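Local coordinates for phosphodiesterase (Salpingoeca rosetta, PDB 7CJ3), which binds retinal within a membrane-spanning bundle of helices that belongs to the bacteriorhodopsin-like family, at residues A96-V101 with P139-W144; K88-G93 with C145-R150; I30-V35 with W127-A132. One frame throughout, in Å; residues are numbered along the deposited sequence.

Interaction 1 (A96-V101 with P139-W144). With OLC ((2R)-2,3-dihydroxypropyl (9Z)-octadec-9-enoate), chain Q; OLC ((2R)-2,3-dihydroxypropyl (9Z)-octadec-9-enoate), chain R.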
# COMPACT_ATOMS: atom_id res chain seq x y z
N ALA B 96 -2.05 -4.81 13.61
CA ALA B 96 -3.31 -5.10 12.89
C ALA B 96 -4.39 -4.07 13.27
O ALA B 96 -5.02 -3.56 12.34
CB ALA B 96 -3.73 -6.51 13.16
N TYR B 97 -4.56 -3.75 14.57
CA TYR B 97 -5.58 -2.79 15.08
C TYR B 97 -5.22 -1.36 14.65
O TYR B 97 -6.09 -0.62 14.12
CB TYR B 97 -5.73 -2.85 16.61
CG TYR B 97 -6.48 -4.07 17.09
CD1 TYR B 97 -5.84 -5.14 17.71
CD2 TYR B 97 -7.85 -4.16 16.92
CE1 TYR B 97 -6.55 -6.26 18.14
CE2 TYR B 97 -8.58 -5.27 17.32
CZ TYR B 97 -7.93 -6.33 17.93
OH TYR B 97 -8.67 -7.41 18.32
N VAL B 98 -3.97 -0.97 14.86
CA VAL B 98 -3.49 0.39 14.48
C VAL B 98 -3.76 0.61 13.00
O VAL B 98 -4.34 1.65 12.66
CB VAL B 98 -2.04 0.72 14.84
CG1 VAL B 98 -1.87 0.81 16.35
CG2 VAL B 98 -1.05 -0.23 14.22
N ASP B 99 -3.43 -0.37 12.16
CA ASP B 99 -3.55 -0.26 10.68
C ASP B 99 -5.03 -0.26 10.28
O ASP B 99 -5.40 0.48 9.37
CB ASP B 99 -2.76 -1.37 9.99
CG ASP B 99 -1.27 -1.05 9.92
OD1 ASP B 99 -0.87 0.06 10.40
OD2 ASP B 99 -0.54 -1.86 9.38
N GLY B 100 -5.83 -1.09 10.94
CA GLY B 100 -7.29 -1.10 10.76
C GLY B 100 -7.90 0.24 11.15
O GLY B 100 -8.77 0.73 10.39
N VAL B 101 -7.50 0.80 12.29
CA VAL B 101 -8.07 2.09 12.78
C VAL B 101 -7.78 3.13 11.70
O VAL B 101 -8.70 3.88 11.34
CB VAL B 101 -7.51 2.52 14.14
CG1 VAL B 101 -7.89 3.96 14.50
CG2 VAL B 101 -7.95 1.57 15.24
N PRO B 139 -0.04 6.67 20.70
CA PRO B 139 0.23 6.15 22.04
C PRO B 139 0.25 4.61 22.07
O PRO B 139 1.00 4.07 22.85
CB PRO B 139 -0.84 6.82 22.91
CG PRO B 139 -1.20 8.09 22.11
CD PRO B 139 -1.18 7.61 20.68
N THR B 140 -0.49 3.93 21.19
CA THR B 140 -0.51 2.45 21.11
C THR B 140 0.79 1.95 20.45
O THR B 140 1.31 0.88 20.88
CB THR B 140 -1.74 1.90 20.36
OG1 THR B 140 -2.97 2.38 20.93
CG2 THR B 140 -1.76 0.39 20.38
N LEU B 141 1.29 2.67 19.43
CA LEU B 141 2.57 2.35 18.74
C LEU B 141 3.73 2.49 19.74
O LEU B 141 4.66 1.65 19.69
CB LEU B 141 2.76 3.27 17.53
CG LEU B 141 1.96 2.89 16.29
CD1 LEU B 141 2.27 3.83 15.13
CD2 LEU B 141 2.21 1.44 15.89
N LEU B 142 3.67 3.50 20.61
CA LEU B 142 4.69 3.72 21.66
C LEU B 142 4.65 2.55 22.65
O LEU B 142 5.73 2.09 23.06
CB LEU B 142 4.41 5.05 22.37
CG LEU B 142 4.82 6.29 21.57
CD1 LEU B 142 4.35 7.55 22.26
CD2 LEU B 142 6.33 6.30 21.34
N TYR B 143 3.46 2.07 23.02
CA TYR B 143 3.31 0.93 23.96
C TYR B 143 3.92 -0.31 23.30
O TYR B 143 4.54 -1.13 23.98
CB TYR B 143 1.84 0.73 24.36
CG TYR B 143 1.55 -0.62 24.97
CD1 TYR B 143 1.77 -0.86 26.32
CD2 TYR B 143 1.09 -1.67 24.18
CE1 TYR B 143 1.53 -2.11 26.87
CE2 TYR B 143 0.84 -2.92 24.72
CZ TYR B 143 1.08 -3.14 26.06
OH TYR B 143 0.84 -4.38 26.59
N TRP B 144 3.72 -0.45 21.99
CA TRP B 144 4.31 -1.54 21.18
C TRP B 144 5.84 -1.47 21.23
O TRP B 144 6.51 -2.53 21.22
CB TRP B 144 3.76 -1.41 19.75
CG TRP B 144 4.23 -2.43 18.77
CD1 TRP B 144 3.54 -3.51 18.34
CD2 TRP B 144 5.47 -2.42 18.05
NE1 TRP B 144 4.28 -4.20 17.41
CE2 TRP B 144 5.46 -3.55 17.20
CE3 TRP B 144 6.59 -1.57 18.03
CZ2 TRP B 144 6.53 -3.85 16.35
CZ3 TRP B 144 7.64 -1.87 17.18
CH2 TRP B 144 7.61 -2.99 16.35
C18 OLC Q . -8.49 -6.78 5.90
C10 OLC Q . -9.33 -3.82 13.07
C9 OLC Q . -8.71 -4.93 13.46
C17 OLC Q . -9.39 -5.56 6.02
C11 OLC Q . -9.73 -3.76 11.61
C8 OLC Q . -8.38 -6.07 12.50
C24 OLC Q . -8.73 -12.99 22.51
C16 OLC Q . -9.32 -4.86 7.40
C12 OLC Q . -10.68 -2.65 11.18
C7 OLC Q . -8.17 -7.42 13.16
C15 OLC Q . -10.24 -3.60 7.42
C13 OLC Q . -11.15 -2.96 9.74
C6 OLC Q . -7.15 -7.42 14.30
C14 OLC Q . -10.13 -2.67 8.62
C5 OLC Q . -6.51 -8.82 14.44
C4 OLC Q . -6.95 -9.62 15.67
C3 OLC Q . -5.78 -10.07 16.54
C2 OLC Q . -6.18 -10.22 18.02
C21 OLC Q . -7.15 -12.14 20.76
C1 OLC Q . -6.76 -11.60 18.33
C22 OLC Q . -7.94 -13.37 21.23
O19 OLC Q . -7.54 -12.16 17.57
O25 OLC Q . -10.14 -13.33 22.51
O23 OLC Q . -8.78 -13.88 20.17
O20 OLC Q . -6.40 -12.32 19.56
C18 OLC R . -6.82 5.33 28.65
C10 OLC R . -7.65 -1.36 29.18
C9 OLC R . -7.05 -0.91 28.07
C17 OLC R . -8.10 5.15 29.45
C11 OLC R . -7.92 -0.50 30.39
C8 OLC R . -6.56 0.52 27.86
C16 OLC R . -8.09 3.90 30.34
C12 OLC R . -9.18 0.34 30.14
C7 OLC R . -5.13 0.55 27.27
C15 OLC R . -9.32 3.78 31.26
C13 OLC R . -9.56 1.21 31.35
C6 OLC R . -5.02 0.84 25.77
C14 OLC R . -10.19 2.56 30.95
C5 OLC R . -3.59 0.55 25.26
C4 OLC R . -3.50 0.50 23.72
C3 OLC R . -3.11 -0.87 23.16
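Val98 turns both of its methyl groups to helix 128-149 and meets Thr140 and Leu141 there, a purely apolar contact between two antiparallel helices of the bacteriorhodopsin-like bundle. CG2 of Val98 lies 4.0 Å from CD2 of Leu141, while its CG1 lies 4.1 Å from CG2 of Thr140. Both methyls touch CD2 of Leu141, and CG1 also meets the threonine methyl. Val98 and Thr140 pass alongside each other, pointing in opposite senses, whereas the leucine comes in at a slant.

The threonine is held by its other branch. With chi1 at -55°, OG1 sits beside its own backbone N and hydrogen-bonds to Ile136 O one turn earlier, and CG2 is the branch left to meet the valine. Leu141 belongs to the retinal pocket: its side chain touches the retinal and also packs on Lys265 and Leu268 of helix 250-277, so Val98 lies in the second shell of that pocket, behind Leu141.

One molecule of (2R)-2,3-dihydroxypropyl (9Z)-octadec-9-enoate reaches the contact itself: its C3 and C4 lie against CG2 and OG1 of Thr140. A second lies against other residues of helix 86-111, where its C11 comes 3.7 Å from CA of Gly100 and its C6 stands over the centre of the Tyr97 ring, 3.8 Å above the plane.

Interaction 2 (K88-G93 with C145-R150); sequences KRVLSG and CGLASR
Leu91 and Leu147 share the same first torsion: each sets CG beside its own backbone N and trans to the carbonyl carbon (chi1 -70° and -62°), which sends both side chains into the gap between their helices. They slide past each other in opposite directions, and CD2 of Leu91 settles 3.7 Å from CB of Leu147, at the root of that side chain. The same methyl is 4.1 Å from the backbone N of Ala148, so the leucine leans on the surface of the helix itself. Leu147 in turn is extended, with CD1 trans to CA, and reaches Val90, whose CG1 is 3.5 Å from CD1 of Leu147; these two side chains cross at about a right angle.

No hydrogen bond joins the segments. Ser149 OG donates to Cys145 O at 2.8 Å, folding the serine back onto its own last turn. Arg150 then leaves the helix with positive phi, in a Schellman motif, and its NE makes a weak hydrogen bond to Pro214 O.

Around the contact, Val90 also packs on Ser17 and Val21 of helix 17-41, and Leu91 on Met272 of helix 250-277. The axes of 88-93 and 145-149 approach to 10.5 Å at a crossing angle of -160°: neighbouring, nearly antiparallel helices packed through aliphatic side chains, the up-and-down arrangement of the bacteriorhodopsin-like transmembrane bundle.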
# COMPACT_ATOMS: atom_id res chain seq x y z
N LYS B 88 5.70 -12.66 19.11
CA LYS B 88 5.56 -12.28 17.69
C LYS B 88 4.07 -12.04 17.42
O LYS B 88 3.78 -11.10 16.66
CB LYS B 88 6.08 -13.39 16.77
N ARG B 89 3.20 -12.86 18.01
CA ARG B 89 1.73 -12.78 17.86
C ARG B 89 1.24 -11.47 18.46
O ARG B 89 0.52 -10.73 17.78
CB ARG B 89 1.04 -13.98 18.51
N VAL B 90 1.70 -11.19 19.69
CA VAL B 90 1.31 -9.99 20.48
C VAL B 90 1.68 -8.74 19.69
O VAL B 90 0.87 -7.83 19.58
CB VAL B 90 1.99 -9.99 21.86
CG1 VAL B 90 2.59 -8.63 22.21
CG2 VAL B 90 1.03 -10.44 22.94
N LEU B 91 2.88 -8.72 19.10
CA LEU B 91 3.43 -7.54 18.41
C LEU B 91 2.72 -7.39 17.07
O LEU B 91 2.44 -6.24 16.75
CB LEU B 91 4.94 -7.66 18.26
CG LEU B 91 5.74 -7.54 19.56
CD1 LEU B 91 7.19 -8.00 19.34
CD2 LEU B 91 5.68 -6.11 20.14
N SER B 92 2.44 -8.47 16.33
CA SER B 92 1.78 -8.40 14.99
C SER B 92 0.29 -8.07 15.15
O SER B 92 -0.28 -7.48 14.22
CB SER B 92 1.99 -9.64 14.18
OG SER B 92 1.54 -10.80 14.88
N GLY B 93 -0.29 -8.45 16.30
CA GLY B 93 -1.70 -8.18 16.66
C GLY B 93 -1.96 -6.70 16.83
O GLY B 93 -2.95 -6.20 16.23
N CYS B 145 6.40 -0.25 21.26
CA CYS B 145 7.87 -0.03 21.27
C CYS B 145 8.42 -0.61 22.57
O CYS B 145 9.53 -1.22 22.52
CB CYS B 145 8.23 1.45 21.13
SG CYS B 145 7.99 2.11 19.45
N GLY B 146 7.65 -0.43 23.67
CA GLY B 146 7.89 -0.97 25.03
C GLY B 146 8.00 -2.49 25.06
O GLY B 146 8.94 -3.00 25.69
N LEU B 147 7.09 -3.21 24.40
CA LEU B 147 7.13 -4.69 24.36
C LEU B 147 8.37 -5.16 23.60
O LEU B 147 9.03 -6.10 24.09
CB LEU B 147 5.86 -5.24 23.71
CG LEU B 147 4.56 -4.91 24.44
CD1 LEU B 147 3.40 -5.66 23.79
CD2 LEU B 147 4.67 -5.21 25.93
N ALA B 148 8.66 -4.53 22.47
CA ALA B 148 9.84 -4.85 21.61
C ALA B 148 11.14 -4.70 22.41
O ALA B 148 12.07 -5.49 22.16
CB ALA B 148 9.85 -3.97 20.39
N SER B 149 11.19 -3.73 23.34
CA SER B 149 12.42 -3.32 24.05
C SER B 149 12.40 -3.71 25.55
O SER B 149 13.35 -3.32 26.26
CB SER B 149 12.64 -1.83 23.84
OG SER B 149 11.62 -1.03 24.44
N ARG B 150 11.36 -4.42 26.01
CA ARG B 150 11.18 -4.84 27.43
C ARG B 150 11.50 -3.66 28.36
O ARG B 150 12.30 -3.83 29.28
CB ARG B 150 12.09 -6.03 27.76
CG ARG B 150 11.98 -7.19 26.78
CD ARG B 150 10.78 -8.09 26.93
NE ARG B 150 11.02 -9.27 26.13
CZ ARG B 150 10.32 -10.39 26.18
NH1 ARG B 150 9.26 -10.48 26.96
NH2 ARG B 150 10.62 -11.42 25.40

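Interaction 3 (I30-V35 with W127-A132); sequences IVWLCV and WLMRYA
Met129 places its sulfur against the indole of Trp32, a Met-aromatic contact that joins helix 17-41 to the first turn of helix 128-149 in this bacteriorhodopsin-like bundle. The approach is oblique: SD is 4.5 Å from the centroid of the five-membered ring and 47° off the ring normal. Its nearest ring atom is NE1 of Trp32, at 3.8 Å from SD, and CE2 and CZ2 follow, each 4.0 Å from the same sulfur, so the sulfur sits obliquely against the NE1, CE2 and CZ2 part of the indole. The methyl goes on toward the benzo part, with CE of Met129 4.2 Å from CZ2 of Trp32.

Neither CB points straight at the other helix; the contact is made further out. Met129 starts with CG trans to its backbone N and then bends at chi2 (66°) and at chi3, which carries the sulfur to the tryptophan; the two side chains cross at about a right angle. The indole NE1 has a weak hydrogen bond to Ser105 OG of helix 86-111, and the ring also packs on Ile104 and Ser108, so the ring sits between helices 86-111 and 128-149.

Other partners surround the start of helix 128-149: Trp127, at the N-cap position, meets the rings of Tyr62 and Phe116, Arg130 forms a salt bridge with Glu254, and Tyr131, of the retinal pocket, touches the retinal. One turn beyond Trp32, Val35 completes the junction: its CG1, trans to the backbone N, lies 3.7 Å from CB of Ala132.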
# COMPACT_ATOMS: atom_id res chain seq x y z
N ILE B 30 -13.93 1.29 20.19
CA ILE B 30 -15.09 1.95 20.85
C ILE B 30 -14.84 3.46 20.90
O ILE B 30 -15.76 4.21 20.59
CB ILE B 30 -15.42 1.36 22.23
CG1 ILE B 30 -15.83 -0.11 22.12
CG2 ILE B 30 -16.51 2.19 22.91
CD1 ILE B 30 -15.69 -0.88 23.41
N VAL B 31 -13.63 3.88 21.24
CA VAL B 31 -13.26 5.32 21.32
C VAL B 31 -13.41 5.94 19.93
O VAL B 31 -13.92 7.10 19.80
CB VAL B 31 -11.83 5.51 21.86
CG1 VAL B 31 -11.39 6.97 21.77
CG2 VAL B 31 -11.70 4.99 23.29
N TRP B 32 -13.01 5.17 18.91
CA TRP B 32 -13.05 5.60 17.50
C TRP B 32 -14.51 5.87 17.08
O TRP B 32 -14.82 7.02 16.69
CB TRP B 32 -12.37 4.56 16.62
CG TRP B 32 -12.19 5.09 15.23
CD1 TRP B 32 -11.17 5.86 14.77
CD2 TRP B 32 -13.13 4.95 14.16
NE1 TRP B 32 -11.39 6.17 13.46
CE2 TRP B 32 -12.58 5.65 13.06
CE3 TRP B 32 -14.36 4.29 14.02
CZ2 TRP B 32 -13.24 5.72 11.83
CZ3 TRP B 32 -15.00 4.35 12.81
CH2 TRP B 32 -14.45 5.06 11.73
N LEU B 33 -15.37 4.86 17.21
CA LEU B 33 -16.81 4.92 16.85
C LEU B 33 -17.50 6.11 17.51
O LEU B 33 -18.26 6.82 16.82
CB LEU B 33 -17.47 3.62 17.31
CG LEU B 33 -17.15 2.39 16.45
CD1 LEU B 33 -17.55 1.11 17.19
CD2 LEU B 33 -17.83 2.50 15.08
N CYS B 34 -17.26 6.33 18.80
CA CYS B 34 -17.85 7.48 19.55
C CYS B 34 -17.45 8.79 18.87
O CYS B 34 -18.32 9.64 18.60
CB CYS B 34 -17.43 7.45 21.01
SG CYS B 34 -17.84 5.91 21.85
N VAL B 35 -16.16 8.93 18.56
CA VAL B 35 -15.62 10.18 17.97
C VAL B 35 -16.19 10.31 16.56
O VAL B 35 -16.65 11.40 16.19
CB VAL B 35 -14.09 10.15 17.99
CG1 VAL B 35 -13.50 11.36 17.27
CG2 VAL B 35 -13.56 10.03 19.41
N TRP B 127 -8.77 18.47 10.26
CA TRP B 127 -9.48 17.17 10.26
C TRP B 127 -9.32 16.54 11.64
O TRP B 127 -8.21 15.97 11.93
CB TRP B 127 -8.90 16.26 9.18
CG TRP B 127 -9.00 16.78 7.78
CD1 TRP B 127 -7.99 16.86 6.87
CD2 TRP B 127 -10.19 17.21 7.08
NE1 TRP B 127 -8.45 17.31 5.66
CE2 TRP B 127 -9.79 17.55 5.76
CE3 TRP B 127 -11.54 17.32 7.42
CZ2 TRP B 127 -10.70 18.01 4.80
CZ3 TRP B 127 -12.43 17.78 6.47
CH2 TRP B 127 -12.03 18.11 5.17
N LEU B 128 -10.40 16.60 12.45
CA LEU B 128 -10.41 16.07 13.84
C LEU B 128 -10.34 14.53 13.81
O LEU B 128 -9.85 13.90 14.79
CB LEU B 128 -11.70 16.57 14.48
CG LEU B 128 -11.71 18.08 14.78
CD1 LEU B 128 -13.13 18.60 14.99
CD2 LEU B 128 -10.83 18.38 15.99
N MET B 129 -10.76 13.93 12.69
CA MET B 129 -10.70 12.46 12.49
C MET B 129 -9.24 12.00 12.36
O MET B 129 -8.88 11.02 13.04
CB MET B 129 -11.51 12.04 11.25
CG MET B 129 -11.57 10.53 11.06
SD MET B 129 -12.47 9.63 12.33
CE MET B 129 -14.11 9.79 11.61
N ARG B 130 -8.41 12.70 11.59
CA ARG B 130 -6.95 12.38 11.53
C ARG B 130 -6.37 12.51 12.94
O ARG B 130 -5.74 11.52 13.40
CB ARG B 130 -6.19 13.23 10.52
CG ARG B 130 -4.76 12.74 10.30
CD ARG B 130 -4.13 13.28 9.02
NE ARG B 130 -4.33 14.72 8.89
CZ ARG B 130 -4.45 15.37 7.73
NH1 ARG B 130 -4.33 14.75 6.57
NH2 ARG B 130 -4.66 16.68 7.75
N TYR B 131 -6.61 13.62 13.63
CA TYR B 131 -6.13 13.83 15.03
C TYR B 131 -6.66 12.69 15.93
O TYR B 131 -5.85 12.11 16.68
CB TYR B 131 -6.49 15.23 15.53
CG TYR B 131 -5.55 16.32 15.08
CD1 TYR B 131 -4.27 16.44 15.64
CD2 TYR B 131 -5.93 17.26 14.13
CE1 TYR B 131 -3.39 17.44 15.25
CE2 TYR B 131 -5.07 18.28 13.74
CZ TYR B 131 -3.80 18.37 14.29
OH TYR B 131 -2.95 19.38 13.90
N ALA B 132 -7.94 12.31 15.81
CA ALA B 132 -8.54 11.19 16.56
C ALA B 132 -7.80 9.88 16.31
O ALA B 132 -7.43 9.20 17.27
CB ALA B 132 -10.00 11.04 16.21

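In the fold
Helix 128-149 takes part in all three contacts. Interactions 1 and 2 join it to helix 86-111 at two levels, while interaction 3 joins its beginning to helix 17-41. All three are buried; interaction 1 is the most central, and its Leu141, like Tyr131 in the segment of interaction 3, touches the retinal. Interaction 2 lies farthest out, where the helix ends and Leu147 is partly exposed. Interactions 1 and 2 are both aliphatic, but a probable hydrogen bond of 2.8 Å from Trp144 NE1 to Leu91 O ties them together. Interaction 3 adds a sulfur-indole contact to an aliphatic pair, and connects to interaction 1 by packing of Val101 CG1 on Trp32 CD1 at 3.8 Å. Interactions 2 and 3 do not touch.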